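Local coordinates for Alpha/beta hydrolase family protein (Bacillus anthracis, PDB 3OOS) that is probably a hydrolase of the alpha/beta-hydrolase fold family, with a substrate that is not established, at residues A[6-11]-A[15-20]; A[51-56]-A[91-96]. One frame throughout, in Å; residues are numbered along the deposited sequence.

Overall arrangement
From the N terminus, strand 4-10 turns back at once into strand 13-20, and interaction 1 closes this tight beta hairpin at the outer end of the main sheet. The chain then lays down strand 25-28 and reaches strand 51-55, which pairs antiparallel with 13-20 on the side away from strand 4-10. Interaction 2 starts there and closes a longer loop, through helix 74-87, to strand 93-98. The two loops follow in series and neither nests nor crosses. Backbone pairing of Phe18 with Leu54 and of Lys20 with Val52 joins them directly, so the antiparallel hairpin is continuous with the parallel part of the sheet, in which strand 25-28 separates the two strands of interaction 2.

Interaction 1 (A[6-11]-A[15-20])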
loop_
_atom_site.group_PDB
_atom_site.type_symbol
_atom_site.label_atom_id
_atom_site.label_comp_id
_atom_site.label_asym_id
_atom_site.label_seq_id
_atom_site.Cartn_x
_atom_site.Cartn_y
_atom_site.Cartn_z
ATOM N N ASN A 6 -6.986 18.556 -0.515
ATOM C CA ASN A 6 -7.240 19.097 0.816
ATOM C C ASN A 6 -5.953 19.244 1.607
ATOM O O ASN A 6 -5.021 18.455 1.441
ATOM C CB ASN A 6 -8.164 18.166 1.610
ATOM C CG ASN A 6 -9.472 17.897 0.905
ATOM O OD1 ASN A 6 -10.423 18.668 1.023
ATOM N ND2 ASN A 6 -9.528 16.795 0.167
ATOM N N ILE A 7 -5.905 20.274 2.449
ATOM C CA ILE A 7 -4.862 20.410 3.461
ATOM C C ILE A 7 -5.541 20.497 4.820
ATOM O O ILE A 7 -6.428 21.331 5.025
ATOM C CB ILE A 7 -3.992 21.667 3.245
ATOM C CG1 ILE A 7 -3.352 21.656 1.857
ATOM C CG2 ILE A 7 -2.899 21.743 4.304
ATOM C CD1 ILE A 7 -2.210 20.697 1.725
ATOM N N ILE A 8 -5.135 19.627 5.739
ATOM C CA ILE A 8 -5.731 19.592 7.079
ATOM C C ILE A 8 -4.659 19.826 8.141
ATOM O O ILE A 8 -3.556 19.286 8.037
ATOM C CB ILE A 8 -6.493 18.250 7.316
ATOM C CG1 ILE A 8 -7.338 18.309 8.595
ATOM C CG2 ILE A 8 -5.528 17.048 7.319
ATOM C CD1 ILE A 8 -8.402 17.221 8.675
ATOM N N LYS A 9 -4.986 20.656 9.134
ATOM C CA LYS A 9 -4.079 20.918 10.250
ATOM C C LYS A 9 -4.459 20.069 11.459
ATOM O O LYS A 9 -5.618 20.045 11.880
ATOM C CB LYS A 9 -4.055 22.409 10.614
ATOM C CG LYS A 9 -3.198 23.261 9.679
ATOM C CD LYS A 9 -2.960 24.663 10.234
ATOM C CE LYS A 9 -1.929 25.411 9.393
ATOM N NZ LYS A 9 -1.681 26.804 9.865
ATOM N N THR A 10 -3.474 19.359 12.005
ATOM C CA THR A 10 -3.673 18.508 13.183
ATOM C C THR A 10 -2.605 18.821 14.238
ATOM O O THR A 10 -1.598 19.460 13.921
ATOM C CB THR A 10 -3.601 16.989 12.843
ATOM O OG1 THR A 10 -2.231 16.572 12.774
ATOM C CG2 THR A 10 -4.309 16.665 11.528
ATOM N N PRO A 11 -2.806 18.354 15.490
ATOM C CA PRO A 11 -1.778 18.495 16.531
ATOM C C PRO A 11 -0.463 17.805 16.167
ATOM O O PRO A 11 0.580 18.114 16.754
ATOM C CB PRO A 11 -2.411 17.804 17.743
ATOM C CG PRO A 11 -3.864 17.894 17.514
ATOM C CD PRO A 11 -4.058 17.796 16.034
ATOM N N PHE A 15 -1.241 17.912 6.928
ATOM C CA PHE A 15 -1.222 16.841 5.940
ATOM C C PHE A 15 -2.076 17.173 4.733
ATOM O O PHE A 15 -3.176 17.717 4.863
ATOM C CB PHE A 15 -1.708 15.521 6.558
ATOM C CG PHE A 15 -0.840 15.023 7.684
ATOM C CD1 PHE A 15 0.210 14.146 7.436
ATOM C CD2 PHE A 15 -1.069 15.444 8.994
ATOM C CE1 PHE A 15 1.020 13.689 8.478
ATOM C CE2 PHE A 15 -0.265 14.996 10.040
ATOM C CZ PHE A 15 0.782 14.120 9.780
ATOM N N GLU A 16 -1.549 16.833 3.562
ATOM C CA GLU A 16 -2.282 16.892 2.314
ATOM C C GLU A 16 -2.956 15.543 2.073
ATOM O O GLU A 16 -2.348 14.488 2.279
ATOM C CB GLU A 16 -1.315 17.198 1.171
ATOM C CG GLU A 16 -1.976 17.354 -0.192
ATOM C CD GLU A 16 -0.965 17.636 -1.285
ATOM O OE1 GLU A 16 0.041 16.896 -1.377
ATOM O OE2 GLU A 16 -1.177 18.600 -2.051
ATOM N N TYR A 17 -4.216 15.575 1.653
ATOM C CA TYR A 17 -4.908 14.349 1.246
ATOM C C TYR A 17 -5.928 14.657 0.162
ATOM O O TYR A 17 -6.341 15.808 -0.021
ATOM C CB TYR A 17 -5.584 13.650 2.440
ATOM C CG TYR A 17 -6.782 14.403 2.969
ATOM C CD1 TYR A 17 -8.069 14.164 2.465
ATOM C CD2 TYR A 17 -6.630 15.372 3.955
ATOM C CE1 TYR A 17 -9.166 14.878 2.939
ATOM C CE2 TYR A 17 -7.718 16.084 4.432
ATOM C CZ TYR A 17 -8.979 15.833 3.926
ATOM O OH TYR A 17 -10.046 16.553 4.400
ATOM N N PHE A 18 -6.347 13.613 -0.540
ATOM C CA PHE A 18 -7.277 13.763 -1.644
ATOM C C PHE A 18 -8.543 12.988 -1.343
ATOM O O PHE A 18 -8.481 11.859 -0.851
ATOM C CB PHE A 18 -6.602 13.321 -2.950
ATOM C CG PHE A 18 -5.292 14.017 -3.191
ATOM C CD1 PHE A 18 -5.255 15.234 -3.869
ATOM C CD2 PHE A 18 -4.104 13.493 -2.682
ATOM C CE1 PHE A 18 -4.049 15.910 -4.062
ATOM C CE2 PHE A 18 -2.889 14.159 -2.869
ATOM C CZ PHE A 18 -2.864 15.372 -3.559
ATOM N N LEU A 19 -9.686 13.614 -1.615
ATOM C CA LEU A 19 -10.984 12.994 -1.364
ATOM C C LEU A 19 -11.727 12.696 -2.659
ATOM O O LEU A 19 -11.797 13.539 -3.556
ATOM C CB LEU A 19 -11.855 13.890 -0.473
ATOM C CG LEU A 19 -13.272 13.366 -0.182
ATOM C CD1 LEU A 19 -13.237 12.130 0.720
ATOM C CD2 LEU A 19 -14.140 14.446 0.437
ATOM N N LYS A 20 -12.281 11.490 -2.744
ATOM C CA LYS A 20 -13.195 11.129 -3.827
ATOM C C LYS A 20 -14.158 10.053 -3.351
ATOM O O LYS A 20 -13.758 9.104 -2.675
ATOM C CB LYS A 20 -12.430 10.648 -5.066
ATOM C CG LYS A 20 -13.316 10.322 -6.267
ATOM C CD LYS A 20 -12.482 9.908 -7.466
ATOM C CE LYS A 20 -13.348 9.336 -8.581
ATOM N NZ LYS A 20 -12.546 8.977 -9.781
#
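Asn6 and Tyr17 face each other as an antiparallel hydrogen-bonded pair, as do Ile8 and Phe15, while Ile7 and Glu16 between them form the non-hydrogen-bonded pair. Four backbone bonds close the ladder. Asn6 N to Tyr17 O spans 2.9 Å but is bent at the hydrogen (142°), whereas Ile8 N to Phe15 O is nearly straight. The Asn6 side-chain amide also reaches Tyr17 O, already bonded to Asn6 N, through a weak bond from ND2 (3.3 Å). Between the ladder bonds, Glu16 CA makes a CA-H...O contact with Asn6 O.

The side-chain contacts lie mainly on the face bearing Asn6, Ile8, Phe15 and Tyr17, where Ile8 and Phe15 also touch helix 74-87. Tyr17 CG sits between its own backbone N and carbonyl carbon (chi1 70°), which swings the ring across the hairpin toward strand 4-10. Asn6 CB lies over one ring face, 3.6 Å from the Tyr17 centroid, a CH-pi contact. Ile8 CG2 reaches the ring edge, 3.7 Å from Tyr17 CE2. Farther along, Thr10 OG1 meets the edge of the Phe15 ring in its plane, although its hydrogen bonds go to the turn, at Gly13 O and Arg12 N. On the other face, one of the two conformers of Ile7 lays CD1 against Glu16 CB, and Glu16 OE2 is hydrogen-bonded to Asn62 ND2.

The four backbone bonds thus set the register of this edge hairpin. Tyr17 O accepts the backbone N-H of Asn6 and, weakly, its side-chain ND2, so that the Asn6 amide, only 15° from parallel with the Tyr17 ring, combines a polar grip on the carbonyl with the CH-pi contact of its CB.

Interaction 2 (A[51-56]-A[91-96]); sequences SVYLVN and NKWGFA
Tyr53 and Trp93 meet through their aromatic side chains across the intervening strand 25-28, above one face of the sheet, for their strands are not neighbours in it. The closest approach is made by one corner of the indole, Trp93 CZ3, which comes to 4.1 Å from Tyr53 CG and equally near Tyr53 CB. The indole therefore meets the root of the tyrosine side chain, while the phenol hydroxyl lies well away from the tryptophan.

The two rings are inclined to each other at 53°, with 5.8 Å between the Tyr53 centroid and that of the six-membered indole ring. The rings meet obliquely, in an apolar contact. Both side chains leave their backbones toward the opposing segment. A chi1 of 60° tucks the Trp93 indole over its own main chain and carries its benzo part toward strand 51-55.

Neighbouring groups complete the setting. Trp93 also touches Pro25 and Cys27 on the intervening strand and Arg85 on helix 74-87, and its NE1 is hydrogen-bonded to Tyr108 OH, which ties the pyrrole side of the indole to helix 100-112. Tyr53 rests against Leu88 just beyond helix 74-87, and its backbone pairs with Leu26 and Val28.

The contact thus bridges two parallel strands over the one between them, on the sheet face covered by helix 74-87. Strand 51-55, this helix and strand 93-98 form a beta-alpha-beta crossover of the alpha/beta-hydrolase fold, and the second strand runs into a GxSxG pattern (Gly97, Ser99, Gly101) consistent with the family's nucleophile elbow.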
loop_
_atom_site.group_PDB
_atom_site.type_symbol
_atom_site.label_atom_id
_atom_site.label_comp_id
_atom_site.label_asym_id
_atom_site.label_seq_id
_atom_site.Cartn_x
_atom_site.Cartn_y
_atom_site.Cartn_z
ATOM N N SER A 51 -16.224 6.886 0.708
ATOM C CA SER A 51 -15.566 8.186 0.691
ATOM C C SER A 51 -14.098 7.900 0.962
ATOM O O SER A 51 -13.733 7.532 2.081
ATOM C CB SER A 51 -16.128 9.105 1.774
ATOM O OG SER A 51 -17.494 9.405 1.542
ATOM N N VAL A 52 -13.267 8.041 -0.066
ATOM C CA VAL A 52 -11.855 7.662 0.036
ATOM C C VAL A 52 -10.954 8.847 0.352
ATOM O O VAL A 52 -10.948 9.842 -0.372
ATOM C CB VAL A 52 -11.370 6.930 -1.243
ATOM C CG1 VAL A 52 -9.904 6.513 -1.110
ATOM C CG2 VAL A 52 -12.246 5.712 -1.515
ATOM N N TYR A 53 -10.209 8.715 1.449
ATOM C CA TYR A 53 -9.220 9.697 1.878
ATOM C C TYR A 53 -7.837 9.171 1.524
ATOM O O TYR A 53 -7.287 8.313 2.223
ATOM C CB TYR A 53 -9.340 9.949 3.390
ATOM C CG TYR A 53 -10.640 10.617 3.775
ATOM C CD1 TYR A 53 -11.815 9.872 3.931
ATOM C CD2 TYR A 53 -10.704 11.993 3.967
ATOM C CE1 TYR A 53 -13.017 10.487 4.274
ATOM C CE2 TYR A 53 -11.898 12.617 4.305
ATOM C CZ TYR A 53 -13.049 11.860 4.460
ATOM O OH TYR A 53 -14.233 12.475 4.794
ATOM N N LEU A 54 -7.299 9.677 0.417
ATOM C CA LEU A 54 -5.985 9.277 -0.082
ATOM C C LEU A 54 -4.934 10.207 0.516
ATOM O O LEU A 54 -4.811 11.360 0.102
ATOM C CB LEU A 54 -5.966 9.326 -1.615
ATOM C CG LEU A 54 -4.681 8.927 -2.351
ATOM C CD1 LEU A 54 -4.340 7.461 -2.117
ATOM C CD2 LEU A 54 -4.826 9.217 -3.845
ATOM N N VAL A 55 -4.190 9.697 1.495
ATOM C CA VAL A 55 -3.332 10.529 2.343
ATOM C C VAL A 55 -1.868 10.584 1.899
ATOM O O VAL A 55 -1.250 9.559 1.602
ATOM C CB VAL A 55 -3.405 10.066 3.824
ATOM C CG1 VAL A 55 -2.522 10.934 4.728
ATOM C CG2 VAL A 55 -4.847 10.081 4.314
ATOM N N ASN A 56 -1.333 11.803 1.856
ATOM C CA ASN A 56 0.109 12.020 1.780
ATOM C C ASN A 56 0.696 12.058 3.191
ATOM O O ASN A 56 0.363 12.937 3.994
ATOM C CB ASN A 56 0.434 13.314 1.011
ATOM C CG ASN A 56 0.570 13.093 -0.493
ATOM O OD1 ASN A 56 0.401 14.025 -1.292
ATOM N ND2 ASN A 56 0.887 11.870 -0.883
ATOM N N ASN A 91 -15.365 8.965 13.781
ATOM C CA ASN A 91 -15.208 8.059 14.914
ATOM C C ASN A 91 -14.422 6.800 14.536
ATOM O O ASN A 91 -13.482 6.405 15.237
ATOM C CB ASN A 91 -16.580 7.698 15.492
ATOM C CG ASN A 91 -16.482 6.872 16.755
ATOM O OD1 ASN A 91 -17.009 5.761 16.820
ATOM N ND2 ASN A 91 -15.798 7.402 17.765
ATOM N N LYS A 92 -14.832 6.177 13.434
ATOM C CA LYS A 92 -14.153 5.003 12.899
ATOM C C LYS A 92 -14.117 5.077 11.381
ATOM O O LYS A 92 -15.038 5.603 10.755
ATOM C CB LYS A 92 -14.862 3.713 13.334
ATOM C CG LYS A 92 -14.742 3.390 14.817
ATOM C CD LYS A 92 -15.682 2.268 15.232
ATOM C CE LYS A 92 -15.210 0.921 14.709
ATOM N NZ LYS A 92 -16.015 -0.201 15.273
ATOM N N TRP A 93 -13.045 4.557 10.790
ATOM C CA TRP A 93 -12.981 4.431 9.333
ATOM C C TRP A 93 -12.279 3.145 8.913
ATOM O O TRP A 93 -11.666 2.462 9.740
ATOM C CB TRP A 93 -12.353 5.669 8.660
ATOM C CG TRP A 93 -10.925 6.035 9.035
ATOM C CD1 TRP A 93 -10.067 5.356 9.868
ATOM C CD2 TRP A 93 -10.190 7.160 8.538
ATOM N NE1 TRP A 93 -8.856 6.009 9.930
ATOM C CE2 TRP A 93 -8.905 7.117 9.122
ATOM C CE3 TRP A 93 -10.499 8.209 7.657
ATOM C CZ2 TRP A 93 -7.927 8.084 8.857
ATOM C CZ3 TRP A 93 -9.529 9.169 7.394
ATOM C CH2 TRP A 93 -8.260 9.100 7.991
ATOM N N GLY A 94 -12.389 2.804 7.635
ATOM C CA GLY A 94 -11.678 1.647 7.106
ATOM C C GLY A 94 -10.272 2.056 6.714
ATOM O O GLY A 94 -9.992 3.243 6.524
ATOM N N PHE A 95 -9.378 1.079 6.620
ATOM C CA PHE A 95 -8.068 1.327 6.041
ATOM C C PHE A 95 -7.750 0.288 4.982
ATOM O O PHE A 95 -7.879 -0.909 5.223
ATOM C CB PHE A 95 -6.951 1.358 7.092
ATOM C CG PHE A 95 -5.614 1.742 6.514
ATOM C CD1 PHE A 95 -5.221 3.074 6.469
ATOM C CD2 PHE A 95 -4.778 0.778 5.953
ATOM C CE1 PHE A 95 -3.991 3.437 5.906
ATOM C CE2 PHE A 95 -3.551 1.131 5.384
ATOM C CZ PHE A 95 -3.159 2.464 5.361
ATOM N N ALA A 96 -7.322 0.763 3.816
ATOM C CA ALA A 96 -6.939 -0.104 2.713
ATOM C C ALA A 96 -5.521 0.213 2.253
ATOM O O ALA A 96 -5.167 1.375 2.036
ATOM C CB ALA A 96 -7.924 0.039 1.554
#